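Local structure of Serpin48 (Tenebrio molitor, 3OZQ) at residues F39-L44 with I313-F318; L45-S50 with Q110-E115; D131-M136 with E155-L160; D294-S299 with D307-N312. The protein inhibits the serine protease SPE with high specificity, acting as a serpin of insect innate immunity. All blocks are in the same frame, centred on the assembly; numbering follows the deposited sequence.

Interaction 1 (F39-L44 with I313-F318); sequences FSAATL and IVQKSF
Gln315 of strand 310-321 aims its side chain at Ala41 and Ser40 of helix 38-50, the helix B of serpin nomenclature, which packs against the large central sheet. Across the contact the approach is van der Waals. The amide end of Gln315 lies against the methyl of Ala41, with the CB of Ser40 next to it. Its reach comes from an extended chain with CG anti to the backbone N (chi1 -176°), which spans much of the 7.2 Å between Ala41 CA and Gln315 CA. Phe279 of helix 279-286 touches both Gln315 and Ala41, and Leu169 of strand 163-174 touches Ser40.

The hydrogen bonds lie within the helix and toward a second strand. Thr43 OG1 donates to Ser40 O at 2.6 Å, tilted 18° from the carbonyl plane, and Leu44 N gives that oxygen a second bond at 3.1 Å. Ser40 OG is paired with Asn167 OD1 of strand 163-174, which runs parallel to strand 310-321. This is the shutter region of serpins, where these two strands part when the reactive loop inserts. Helix and strand thus meet here through side-chain fit, with the serine's hydrogen bond going to strand 163-174, consistent with an interface that must allow movement.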
loop_
_atom_site.group_PDB
_atom_site.type_symbol
_atom_site.label_atom_id
_atom_site.label_comp_id
_atom_site.label_asym_id
_atom_site.label_seq_id
_atom_site.Cartn_x
_atom_site.Cartn_y
_atom_site.Cartn_z
ATOM N N PHE A 39 0.321 -3.599 -3.527
ATOM C CA PHE A 39 -0.739 -4.592 -3.724
ATOM C C PHE A 39 -2.021 -3.964 -4.263
ATOM O O PHE A 39 -2.545 -4.384 -5.297
ATOM C CB PHE A 39 -1.060 -5.316 -2.415
ATOM C CG PHE A 39 -2.418 -5.956 -2.412
ATOM C CD1 PHE A 39 -3.498 -5.322 -1.820
ATOM C CD2 PHE A 39 -2.619 -7.180 -3.031
ATOM C CE1 PHE A 39 -4.755 -5.896 -1.845
ATOM C CE2 PHE A 39 -3.867 -7.763 -3.045
ATOM C CZ PHE A 39 -4.935 -7.122 -2.444
ATOM N N SER A 40 -2.538 -2.952 -3.561
ATOM C CA SER A 40 -3.820 -2.371 -3.946
ATOM C C SER A 40 -3.755 -1.738 -5.346
ATOM O O SER A 40 -4.648 -1.935 -6.186
ATOM C CB SER A 40 -4.289 -1.367 -2.883
ATOM O OG SER A 40 -5.689 -1.156 -2.952
ATOM N N ALA A 41 -2.692 -0.980 -5.595
ATOM C CA ALA A 41 -2.477 -0.401 -6.905
ATOM C C ALA A 41 -2.506 -1.525 -7.946
ATOM O O ALA A 41 -3.095 -1.382 -9.025
ATOM C CB ALA A 41 -1.149 0.343 -6.940
ATOM N N ALA A 42 -1.870 -2.645 -7.612
ATOM C CA ALA A 42 -1.774 -3.782 -8.521
ATOM C C ALA A 42 -3.148 -4.341 -8.876
ATOM O O ALA A 42 -3.410 -4.657 -10.029
ATOM C CB ALA A 42 -0.884 -4.875 -7.935
ATOM N N THR A 43 -4.033 -4.465 -7.892
ATOM C CA THR A 43 -5.377 -4.943 -8.198
ATOM C C THR A 43 -6.189 -3.966 -9.078
ATOM O O THR A 43 -7.050 -4.368 -9.870
ATOM C CB THR A 43 -6.157 -5.202 -6.921
ATOM O OG1 THR A 43 -6.301 -3.972 -6.202
ATOM C CG2 THR A 43 -5.436 -6.242 -6.064
ATOM N N LEU A 44 -5.937 -2.675 -8.916
ATOM C CA LEU A 44 -6.650 -1.687 -9.706
ATOM C C LEU A 44 -6.150 -1.727 -11.140
ATOM O O LEU A 44 -6.929 -1.752 -12.100
ATOM C CB LEU A 44 -6.479 -0.296 -9.092
ATOM C CG LEU A 44 -7.330 0.795 -9.731
ATOM C CD1 LEU A 44 -8.735 0.277 -9.923
ATOM C CD2 LEU A 44 -7.326 2.078 -8.860
ATOM N N ILE A 313 -3.284 8.052 -12.339
ATOM C CA ILE A 313 -3.467 6.984 -11.368
ATOM C C ILE A 313 -3.023 7.488 -10.003
ATOM O O ILE A 313 -1.856 7.766 -9.787
ATOM C CB ILE A 313 -2.649 5.718 -11.711
ATOM C CG1 ILE A 313 -2.868 5.309 -13.168
ATOM C CG2 ILE A 313 -3.041 4.578 -10.781
ATOM C CD1 ILE A 313 -1.983 4.123 -13.587
ATOM N N VAL A 314 -3.965 7.611 -9.089
ATOM C CA VAL A 314 -3.702 8.297 -7.845
ATOM C C VAL A 314 -4.061 7.418 -6.661
ATOM O O VAL A 314 -5.215 7.008 -6.500
ATOM C CB VAL A 314 -4.466 9.660 -7.778
ATOM C CG1 VAL A 314 -4.084 10.419 -6.506
ATOM C CG2 VAL A 314 -4.114 10.493 -8.979
ATOM N N GLN A 315 -3.051 7.081 -5.874
ATOM C CA GLN A 315 -3.280 6.375 -4.616
ATOM C C GLN A 315 -3.154 7.312 -3.437
ATOM O O GLN A 315 -2.230 8.109 -3.365
ATOM C CB GLN A 315 -2.309 5.212 -4.461
ATOM C CG GLN A 315 -2.563 4.371 -3.220
ATOM C CD GLN A 315 -1.616 3.203 -3.117
ATOM O OE1 GLN A 315 -1.907 2.119 -3.625
ATOM N NE2 GLN A 315 -0.477 3.408 -2.454
ATOM N N LYS A 316 -4.076 7.201 -2.499
ATOM C CA LYS A 316 -3.930 7.905 -1.238
ATOM C C LYS A 316 -4.242 6.962 -0.107
ATOM O O LYS A 316 -5.207 6.204 -0.175
ATOM C CB LYS A 316 -4.862 9.115 -1.173
ATOM C CG LYS A 316 -4.559 10.048 -0.016
ATOM C CD LYS A 316 -5.302 11.361 -0.210
ATOM C CE LYS A 316 -4.816 12.414 0.790
ATOM N NZ LYS A 316 -5.353 13.777 0.500
ATOM N N SER A 317 -3.407 7.004 0.926
ATOM C CA SER A 317 -3.549 6.102 2.064
ATOM C C SER A 317 -2.936 6.737 3.304
ATOM O O SER A 317 -2.151 7.678 3.205
ATOM C CB SER A 317 -2.872 4.759 1.762
ATOM O OG SER A 317 -1.459 4.888 1.759
ATOM N N PHE A 318 -3.317 6.224 4.469
ATOM C CA PHE A 318 -2.697 6.620 5.725
ATOM C C PHE A 318 -2.588 5.432 6.659
ATOM O O PHE A 318 -3.235 4.392 6.464
ATOM C CB PHE A 318 -3.493 7.728 6.409
ATOM C CG PHE A 318 -4.791 7.271 6.981
ATOM C CD1 PHE A 318 -5.907 7.141 6.166
ATOM C CD2 PHE A 318 -4.910 6.981 8.328
ATOM C CE1 PHE A 318 -7.115 6.718 6.689
ATOM C CE2 PHE A 318 -6.112 6.554 8.856
ATOM C CZ PHE A 318 -7.215 6.425 8.036
#

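Interaction 2 (L45-S50 with Q110-E115); sequences LALAQS and QKIAVE
Leu47 reaches from helix 38-50 to Ala113 and Ile112 of helix 107-115, and it has the most surface buried by the contact. Both its methyls lie against Ala113: Leu47 CD1 is 3.7 Å from Ala113 CB, and Leu47 CD2, 4.1 Å from Ala113 CA, also reaches Ile112 CG2 at 4.2 Å. A first torsion that sets CG anti to the backbone N (chi1 -156°) carries the end of the side chain toward helix 107-115. Ala113 offers only a methyl, which lets Leu47 CG come within 4.1 Å of Ala113 CA. Leu47 and Ile112 run alongside each other, pointing opposite ways, and the far end of the isoleucine, Ile112 CD1, lies 4.3 Å from Ser50 OG.

That hydroxyl is occupied within its own helix: Ser50 OG donates to Leu47 O at 2.8 Å, in the carbonyl plane on a lone pair. The two short helix segments run roughly antiparallel, at 150°, with axes 10.4 Å apart. Phe109 of helix 107-115 also touches Leu47 and Ser50, and Tyr117 and Ala119 of the following loop pack on Leu47. Replacing Leu47 with an alanine is likely to open a gap over Ala113 and leave Ile112 CG2 without its methyl partner. The pairing of these two serpin helices, B and E, therefore rests here on apolar contact, with the serine hydroxyl donating to a carbonyl of its own helix.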
loop_
_atom_site.group_PDB
_atom_site.type_symbol
_atom_site.label_atom_id
_atom_site.label_comp_id
_atom_site.label_asym_id
_atom_site.label_seq_id
_atom_site.Cartn_x
_atom_site.Cartn_y
_atom_site.Cartn_z
ATOM N N LEU A 45 -4.836 -1.780 -11.288
ATOM C CA LEU A 45 -4.246 -1.851 -12.611
ATOM C C LEU A 45 -4.658 -3.152 -13.326
ATOM O O LEU A 45 -4.788 -3.189 -14.550
ATOM C CB LEU A 45 -2.734 -1.773 -12.502
ATOM C CG LEU A 45 -2.012 -1.664 -13.841
ATOM C CD1 LEU A 45 -2.250 -0.305 -14.474
ATOM C CD2 LEU A 45 -0.525 -1.918 -13.668
ATOM N N ALA A 46 -4.836 -4.227 -12.558
ATOM C CA ALA A 46 -5.340 -5.472 -13.126
ATOM C C ALA A 46 -6.781 -5.292 -13.654
ATOM O O ALA A 46 -7.139 -5.833 -14.693
ATOM C CB ALA A 46 -5.258 -6.606 -12.099
ATOM N N LEU A 47 -7.601 -4.526 -12.938
ATOM C CA LEU A 47 -8.936 -4.204 -13.410
ATOM C C LEU A 47 -8.810 -3.480 -14.738
ATOM O O LEU A 47 -9.434 -3.865 -15.733
ATOM C CB LEU A 47 -9.659 -3.304 -12.418
ATOM C CG LEU A 47 -11.195 -3.317 -12.435
ATOM C CD1 LEU A 47 -11.750 -2.000 -11.934
ATOM C CD2 LEU A 47 -11.760 -3.649 -13.794
ATOM N N ALA A 48 -7.999 -2.427 -14.751
ATOM C CA ALA A 48 -7.724 -1.693 -15.982
ATOM C C ALA A 48 -7.307 -2.636 -17.111
ATOM O O ALA A 48 -7.848 -2.585 -18.235
ATOM C CB ALA A 48 -6.633 -0.678 -15.744
ATOM N N GLN A 49 -6.323 -3.472 -16.805
ATOM C CA GLN A 49 -5.759 -4.420 -17.758
ATOM C C GLN A 49 -6.862 -5.252 -18.406
ATOM O O GLN A 49 -6.806 -5.566 -19.595
ATOM C CB GLN A 49 -4.753 -5.332 -17.036
ATOM C CG GLN A 49 -3.971 -6.276 -17.938
ATOM C CD GLN A 49 -3.311 -7.417 -17.162
ATOM O OE1 GLN A 49 -2.924 -7.256 -15.996
ATOM N NE2 GLN A 49 -3.189 -8.581 -17.804
ATOM N N SER A 50 -7.887 -5.586 -17.637
ATOM C CA SER A 50 -8.929 -6.435 -18.173
ATOM C C SER A 50 -9.758 -5.754 -19.266
ATOM O O SER A 50 -10.390 -6.435 -20.079
ATOM C CB SER A 50 -9.834 -6.972 -17.071
ATOM O OG SER A 50 -10.821 -6.044 -16.720
ATOM N N GLN A 110 -18.263 -2.593 -15.658
ATOM C CA GLN A 110 -18.714 -2.139 -14.345
ATOM C C GLN A 110 -19.017 -3.329 -13.456
ATOM O O GLN A 110 -18.994 -3.233 -12.235
ATOM C CB GLN A 110 -19.975 -1.295 -14.467
ATOM C CG GLN A 110 -19.829 -0.054 -15.308
ATOM C CD GLN A 110 -21.102 0.749 -15.322
ATOM O OE1 GLN A 110 -21.170 1.840 -14.756
ATOM N NE2 GLN A 110 -22.132 0.202 -15.953
ATOM N N LYS A 111 -19.331 -4.447 -14.091
ATOM C CA LYS A 111 -19.751 -5.636 -13.384
ATOM C C LYS A 111 -18.524 -6.387 -12.880
ATOM O O LYS A 111 -18.502 -6.879 -11.749
ATOM C CB LYS A 111 -20.590 -6.511 -14.326
ATOM C CG LYS A 111 -20.834 -7.932 -13.844
ATOM C CD LYS A 111 -21.798 -8.661 -14.767
ATOM C CE LYS A 111 -22.108 -10.070 -14.265
ATOM N NZ LYS A 111 -23.214 -10.704 -15.045
ATOM N N ILE A 112 -17.499 -6.462 -13.718
ATOM C CA ILE A 112 -16.291 -7.177 -13.354
ATOM C C ILE A 112 -15.513 -6.402 -12.290
ATOM O O ILE A 112 -14.868 -6.994 -11.422
ATOM C CB ILE A 112 -15.417 -7.478 -14.589
ATOM C CG1 ILE A 112 -14.366 -8.540 -14.257
ATOM C CG2 ILE A 112 -14.774 -6.218 -15.117
ATOM C CD1 ILE A 112 -13.596 -9.025 -15.467
ATOM N N ALA A 113 -15.604 -5.076 -12.347
ATOM C CA ALA A 113 -15.015 -4.215 -11.328
ATOM C C ALA A 113 -15.514 -4.612 -9.940
ATOM O O ALA A 113 -14.726 -4.821 -9.008
ATOM C CB ALA A 113 -15.359 -2.758 -11.611
ATOM N N VAL A 114 -16.833 -4.708 -9.818
ATOM C CA VAL A 114 -17.478 -5.087 -8.568
ATOM C C VAL A 114 -17.236 -6.550 -8.211
ATOM O O VAL A 114 -16.732 -6.865 -7.136
ATOM C CB VAL A 114 -19.001 -4.864 -8.648
ATOM C CG1 VAL A 114 -19.682 -5.390 -7.388
ATOM C CG2 VAL A 114 -19.309 -3.393 -8.862
ATOM N N GLU A 115 -17.602 -7.444 -9.121
ATOM C CA GLU A 115 -17.568 -8.874 -8.835
ATOM C C GLU A 115 -16.165 -9.428 -8.567
ATOM O O GLU A 115 -15.990 -10.271 -7.685
ATOM C CB GLU A 115 -18.289 -9.662 -9.942
ATOM C CG GLU A 115 -19.812 -9.485 -9.889
ATOM C CD GLU A 115 -20.537 -9.908 -11.161
ATOM O OE1 GLU A 115 -19.958 -10.665 -11.972
ATOM O OE2 GLU A 115 -21.698 -9.472 -11.346
#

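Interaction 3 (D131-M136 with E155-L160); sequences DAAKLM and EILNNL
Leu157 packs on Ala132 and Ala133, joining helix 129-143, helix F of the serpin fold, to the chain that leads from it back to strand 163-174. In serpins this helix lies across a face of the central sheet, and the returning segment runs beside the helix on its way to strand 163-174.

The apolar contact is carried by one methyl. Leu157 CD1 lies 3.8 Å from Ala132 CB and 4.2 Å from Ala133 CB, nestling between two consecutive small side chains. The leucine is turned toward the helix, with its CG anti to the carbonyl carbon, beside the backbone N (chi1 -52°). The same methyl also meets helix backbone, with Leu157 CD1 3.8 Å from Ala133 N. Nearby, Val152 and Pro154 press on Ala133, and Met136, one turn further on, touches Val164 and Ile166 of strand 163-174; helix, returning chain and sheet thus share one apolar layer.

Polar bonds keep to each side. In the helix Met136 N donates to Ala132 O at 2.9 Å. Along the returning chain Glu155 N is bonded to Asp153 OD2 and Asn158 N to Thr161 OG1. Past Leu157, the Asn158 side chain folds over the next turn, where Leu160 N makes a weak bond to Asn158 OD1 at 2.7 Å, bent to 129° at the hydrogen.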
loop_
_atom_site.group_PDB
_atom_site.type_symbol
_atom_site.label_atom_id
_atom_site.label_comp_id
_atom_site.label_asym_id
_atom_site.label_seq_id
_atom_site.Cartn_x
_atom_site.Cartn_y
_atom_site.Cartn_z
ATOM N N ASP A 131 -16.042 20.398 -10.221
ATOM C CA ASP A 131 -17.172 19.525 -9.952
ATOM C C ASP A 131 -16.741 18.064 -10.065
ATOM O O ASP A 131 -17.207 17.208 -9.312
ATOM C CB ASP A 131 -18.304 19.804 -10.942
ATOM C CG ASP A 131 -18.875 21.207 -10.795
ATOM O OD1 ASP A 131 -18.148 22.101 -10.303
ATOM O OD2 ASP A 131 -20.050 21.412 -11.168
ATOM N N ALA A 132 -15.862 17.786 -11.021
ATOM C CA ALA A 132 -15.420 16.414 -11.254
ATOM C C ALA A 132 -14.599 15.961 -10.056
ATOM O O ALA A 132 -14.942 14.976 -9.400
ATOM C CB ALA A 132 -14.630 16.310 -12.552
ATOM N N ALA A 133 -13.554 16.726 -9.746
ATOM C CA ALA A 133 -12.759 16.540 -8.535
ATOM C C ALA A 133 -13.611 16.346 -7.281
ATOM O O ALA A 133 -13.434 15.375 -6.545
ATOM C CB ALA A 133 -11.814 17.703 -8.352
ATOM N N LYS A 134 -14.536 17.267 -7.031
ATOM C CA LYS A 134 -15.400 17.154 -5.856
ATOM C C LYS A 134 -16.205 15.849 -5.850
ATOM O O LYS A 134 -16.349 15.191 -4.827
ATOM C CB LYS A 134 -16.347 18.359 -5.756
ATOM C CG LYS A 134 -17.150 18.361 -4.467
ATOM C CD LYS A 134 -17.921 19.652 -4.254
ATOM C CE LYS A 134 -18.437 19.742 -2.816
ATOM N NZ LYS A 134 -17.342 19.988 -1.827
ATOM N N LEU A 135 -16.719 15.482 -7.010
ATOM C CA LEU A 135 -17.554 14.299 -7.161
ATOM C C LEU A 135 -16.752 13.057 -6.783
ATOM O O LEU A 135 -17.200 12.236 -5.980
ATOM C CB LEU A 135 -18.047 14.206 -8.611
ATOM C CG LEU A 135 -19.066 13.175 -9.113
ATOM C CD1 LEU A 135 -18.379 11.916 -9.634
ATOM C CD2 LEU A 135 -20.108 12.850 -8.050
ATOM N N MET A 136 -15.566 12.934 -7.367
ATOM C CA MET A 136 -14.694 11.797 -7.102
ATOM C C MET A 136 -14.279 11.777 -5.634
ATOM O O MET A 136 -14.356 10.745 -4.984
ATOM C CB MET A 136 -13.471 11.834 -8.019
ATOM C CG MET A 136 -13.828 11.675 -9.482
ATOM S SD MET A 136 -12.444 11.896 -10.615
ATOM C CE MET A 136 -11.460 10.477 -10.233
ATOM N N GLU A 155 -6.522 20.324 -10.178
ATOM C CA GLU A 155 -5.519 20.805 -11.115
ATOM C C GLU A 155 -4.979 19.718 -12.051
ATOM O O GLU A 155 -4.452 20.030 -13.120
ATOM C CB GLU A 155 -4.373 21.486 -10.363
ATOM C CG GLU A 155 -4.787 22.779 -9.663
ATOM C CD GLU A 155 -5.174 23.884 -10.637
ATOM O OE1 GLU A 155 -4.288 24.687 -10.996
ATOM O OE2 GLU A 155 -6.360 23.954 -11.038
ATOM N N ILE A 156 -5.108 18.452 -11.659
ATOM C CA ILE A 156 -4.603 17.357 -12.488
ATOM C C ILE A 156 -5.528 17.078 -13.659
ATOM O O ILE A 156 -5.146 16.412 -14.624
ATOM C CB ILE A 156 -4.416 16.050 -11.683
ATOM C CG1 ILE A 156 -5.774 15.452 -11.302
ATOM C CG2 ILE A 156 -3.559 16.295 -10.477
ATOM C CD1 ILE A 156 -5.738 13.970 -11.003
ATOM N N LEU A 157 -6.750 17.592 -13.574
ATOM C CA LEU A 157 -7.747 17.383 -14.619
ATOM C C LEU A 157 -7.595 18.400 -15.742
ATOM O O LEU A 157 -7.266 19.558 -15.495
ATOM C CB LEU A 157 -9.150 17.494 -14.028
ATOM C CG LEU A 157 -9.398 16.621 -12.798
ATOM C CD1 LEU A 157 -10.837 16.770 -12.348
ATOM C CD2 LEU A 157 -9.071 15.168 -13.134
ATOM N N ASN A 158 -7.851 17.969 -16.974
ATOM C CA ASN A 158 -7.799 18.874 -18.116
ATOM C C ASN A 158 -8.659 18.414 -19.274
ATOM O O ASN A 158 -9.308 17.364 -19.208
ATOM C CB ASN A 158 -6.353 19.086 -18.563
ATOM C CG ASN A 158 -5.689 17.805 -18.993
ATOM O OD1 ASN A 158 -6.289 16.984 -19.688
ATOM N ND2 ASN A 158 -4.447 17.622 -18.581
ATOM N N ASN A 159 -8.670 19.208 -20.341
ATOM C CA ASN A 159 -9.485 18.897 -21.505
ATOM C C ASN A 159 -9.200 17.505 -22.062
ATOM O O ASN A 159 -10.062 16.905 -22.700
ATOM C CB ASN A 159 -9.372 19.984 -22.597
ATOM C CG ASN A 159 -7.948 20.503 -22.783
ATOM O OD1 ASN A 159 -7.304 20.224 -23.793
ATOM N ND2 ASN A 159 -7.471 21.290 -21.826
ATOM N N LEU A 160 -8.004 16.983 -21.799
ATOM C CA LEU A 160 -7.657 15.640 -22.263
ATOM C C LEU A 160 -7.855 14.505 -21.242
ATOM O O LEU A 160 -7.495 13.367 -21.518
ATOM C CB LEU A 160 -6.221 15.605 -22.777
ATOM C CG LEU A 160 -6.000 16.019 -24.231
ATOM C CD1 LEU A 160 -4.565 15.694 -24.611
ATOM C CD2 LEU A 160 -6.980 15.316 -25.152
#

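Interaction 4 (D294-S299 with D307-N312); sequences DEADLS and DLVISN
A single water bridges Leu298 and Leu308, whose side chains also touch. It accepts from Leu298 N at 2.7 Å and can donate to Leu308 O, 3.1 Å from the water oxygen, so the water can link the two backbones. Around this bridge the packing is apolar. Leu298 CB faces Leu308 CB at 4.1 Å, and farther along, Leu298 CD1 lies 4.0 Å from Ile310 CG1, the two side chains crossing at about a right angle. Ala296 CB adds a methyl 3.9 Å from Val309 CG1. Shortening Leu298 to an alanine would probably leave a gap beside Ile310 and uncover the Leu308 carbonyl that Leu298 CG now packs against.

Leu298 sits within a turn held by its neighbours. Asp297 OD1 takes two bonds, from Ser299 OG at 2.6 Å and from Ser299 N at 3.1 Å with an angle of 158° at the hydrogen, forming an Asx turn with Leu298 at its centre. Val163 of strand 163-174 touches both leucines. Leucine packing and a water-mediated backbone link thus act side by side, joining the loop to the chain leading into strand 310-321 without direct backbone pairing.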
loop_
_atom_site.group_PDB
_atom_site.type_symbol
_atom_site.label_atom_id
_atom_site.label_comp_id
_atom_site.label_asym_id
_atom_site.label_seq_id
_atom_site.Cartn_x
_atom_site.Cartn_y
_atom_site.Cartn_z
ATOM N N ASP A 294 -0.766 7.274 -27.122
ATOM C CA ASP A 294 -1.620 7.203 -28.316
ATOM C C ASP A 294 -1.932 5.793 -28.793
ATOM O O ASP A 294 -2.986 5.555 -29.379
ATOM C CB ASP A 294 -1.007 7.994 -29.476
ATOM C CG ASP A 294 -1.135 9.492 -29.293
ATOM O OD1 ASP A 294 -2.093 9.927 -28.622
ATOM O OD2 ASP A 294 -0.279 10.232 -29.825
ATOM N N GLU A 295 -1.015 4.862 -28.561
ATOM C CA GLU A 295 -1.211 3.487 -29.006
ATOM C C GLU A 295 -2.152 2.729 -28.088
ATOM O O GLU A 295 -2.374 1.528 -28.267
ATOM C CB GLU A 295 0.128 2.768 -29.103
ATOM C CG GLU A 295 1.122 3.492 -29.984
ATOM C CD GLU A 295 2.387 2.695 -30.224
ATOM O OE1 GLU A 295 3.438 3.071 -29.655
ATOM O OE2 GLU A 295 2.330 1.697 -30.983
ATOM N N ALA A 296 -2.714 3.442 -27.116
ATOM C CA ALA A 296 -3.494 2.831 -26.045
ATOM C C ALA A 296 -4.764 2.175 -26.539
ATOM O O ALA A 296 -5.457 2.709 -27.410
ATOM C CB ALA A 296 -3.814 3.857 -24.965
ATOM N N ASP A 297 -5.077 1.017 -25.973
ATOM C CA ASP A 297 -6.294 0.324 -26.335
ATOM C C ASP A 297 -7.123 -0.098 -25.136
ATOM O O ASP A 297 -7.006 -1.228 -24.653
ATOM C CB ASP A 297 -6.008 -0.888 -27.235
ATOM C CG ASP A 297 -7.267 -1.430 -27.894
ATOM O OD1 ASP A 297 -8.379 -1.029 -27.470
ATOM O OD2 ASP A 297 -7.146 -2.258 -28.832
ATOM N N LEU A 298 -7.978 0.817 -24.684
ATOM C CA LEU A 298 -8.905 0.569 -23.593
ATOM C C LEU A 298 -10.323 0.285 -24.068
ATOM O O LEU A 298 -11.285 0.577 -23.350
ATOM C CB LEU A 298 -8.959 1.776 -22.652
ATOM C CG LEU A 298 -7.694 2.483 -22.166
ATOM C CD1 LEU A 298 -7.972 3.023 -20.788
ATOM C CD2 LEU A 298 -6.482 1.597 -22.158
ATOM N N SER A 299 -10.452 -0.287 -25.266
ATOM C CA SER A 299 -11.762 -0.540 -25.884
ATOM C C SER A 299 -12.651 -1.499 -25.090
ATOM O O SER A 299 -13.851 -1.597 -25.345
ATOM C CB SER A 299 -11.604 -1.046 -27.328
ATOM O OG SER A 299 -10.721 -2.158 -27.416
ATOM N N ASP A 307 -9.549 6.049 -28.337
ATOM C CA ASP A 307 -10.488 6.958 -27.685
ATOM C C ASP A 307 -10.068 7.286 -26.246
ATOM O O ASP A 307 -10.114 8.437 -25.807
ATOM C CB ASP A 307 -11.885 6.329 -27.654
ATOM C CG ASP A 307 -12.630 6.463 -28.995
ATOM O OD1 ASP A 307 -13.781 5.985 -29.079
ATOM O OD2 ASP A 307 -12.068 7.050 -29.951
ATOM N N LEU A 308 -9.688 6.261 -25.494
ATOM C CA LEU A 308 -9.349 6.470 -24.091
ATOM C C LEU A 308 -7.896 6.112 -23.843
ATOM O O LEU A 308 -7.330 5.272 -24.533
ATOM C CB LEU A 308 -10.271 5.647 -23.200
ATOM C CG LEU A 308 -11.753 6.014 -23.257
ATOM C CD1 LEU A 308 -12.570 5.079 -22.379
ATOM C CD2 LEU A 308 -11.984 7.468 -22.857
ATOM N N VAL A 309 -7.282 6.804 -22.893
ATOM C CA VAL A 309 -5.971 6.437 -22.385
ATOM C C VAL A 309 -6.090 6.571 -20.879
ATOM O O VAL A 309 -7.029 7.204 -20.389
ATOM C CB VAL A 309 -4.857 7.368 -22.890
ATOM C CG1 VAL A 309 -4.923 7.518 -24.421
ATOM C CG2 VAL A 309 -4.959 8.732 -22.209
ATOM N N ILE A 310 -5.166 5.972 -20.132
ATOM C CA ILE A 310 -5.159 6.198 -18.702
ATOM C C ILE A 310 -4.494 7.541 -18.459
ATOM O O ILE A 310 -3.302 7.707 -18.706
ATOM C CB ILE A 310 -4.388 5.111 -17.919
ATOM C CG1 ILE A 310 -5.045 3.737 -18.086
ATOM C CG2 ILE A 310 -4.335 5.477 -16.454
ATOM C CD1 ILE A 310 -4.361 2.633 -17.222
ATOM N N SER A 311 -5.266 8.493 -17.958
ATOM C CA SER A 311 -4.767 9.853 -17.792
ATOM C C SER A 311 -4.048 10.047 -16.455
ATOM O O SER A 311 -3.024 10.723 -16.381
ATOM C CB SER A 311 -5.916 10.849 -17.918
ATOM O OG SER A 311 -6.599 10.681 -19.141
ATOM N N ASN A 312 -4.610 9.483 -15.395
ATOM C CA ASN A 312 -3.992 9.597 -14.075
ATOM C C ASN A 312 -4.216 8.339 -13.254
ATOM O O ASN A 312 -5.208 7.644 -13.451
ATOM C CB ASN A 312 -4.538 10.809 -13.317
ATOM C CG ASN A 312 -4.531 12.070 -14.157
ATOM O OD1 ASN A 312 -5.338 12.215 -15.062
ATOM N ND2 ASN A 312 -3.600 12.969 -13.880
HETATM O O HOH W 1 -8.644 3.020 -26.131
#

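In the fold
Helix 38-50 supplies the first segments of both interaction 1 and interaction 2. Interaction 2 closes first, when the chain returns in helix 107-115. Interaction 3 then closes a short loop between helix 129-143 and the chain entering strand 163-174, and interaction 4 a shorter one as the chain enters strand 310-321. That strand completes interaction 1, whose long loop encloses the other three; these follow one another in series and none cross. Interactions 1 and 4 lie on successive parts of strand 310-321. Interaction 4 also touches interaction 2 through Ala48 and Ile310, and interaction 3 through Ile156 and Asn312, so that it meets both helix 38-50 and the chain returning from helix 129-143.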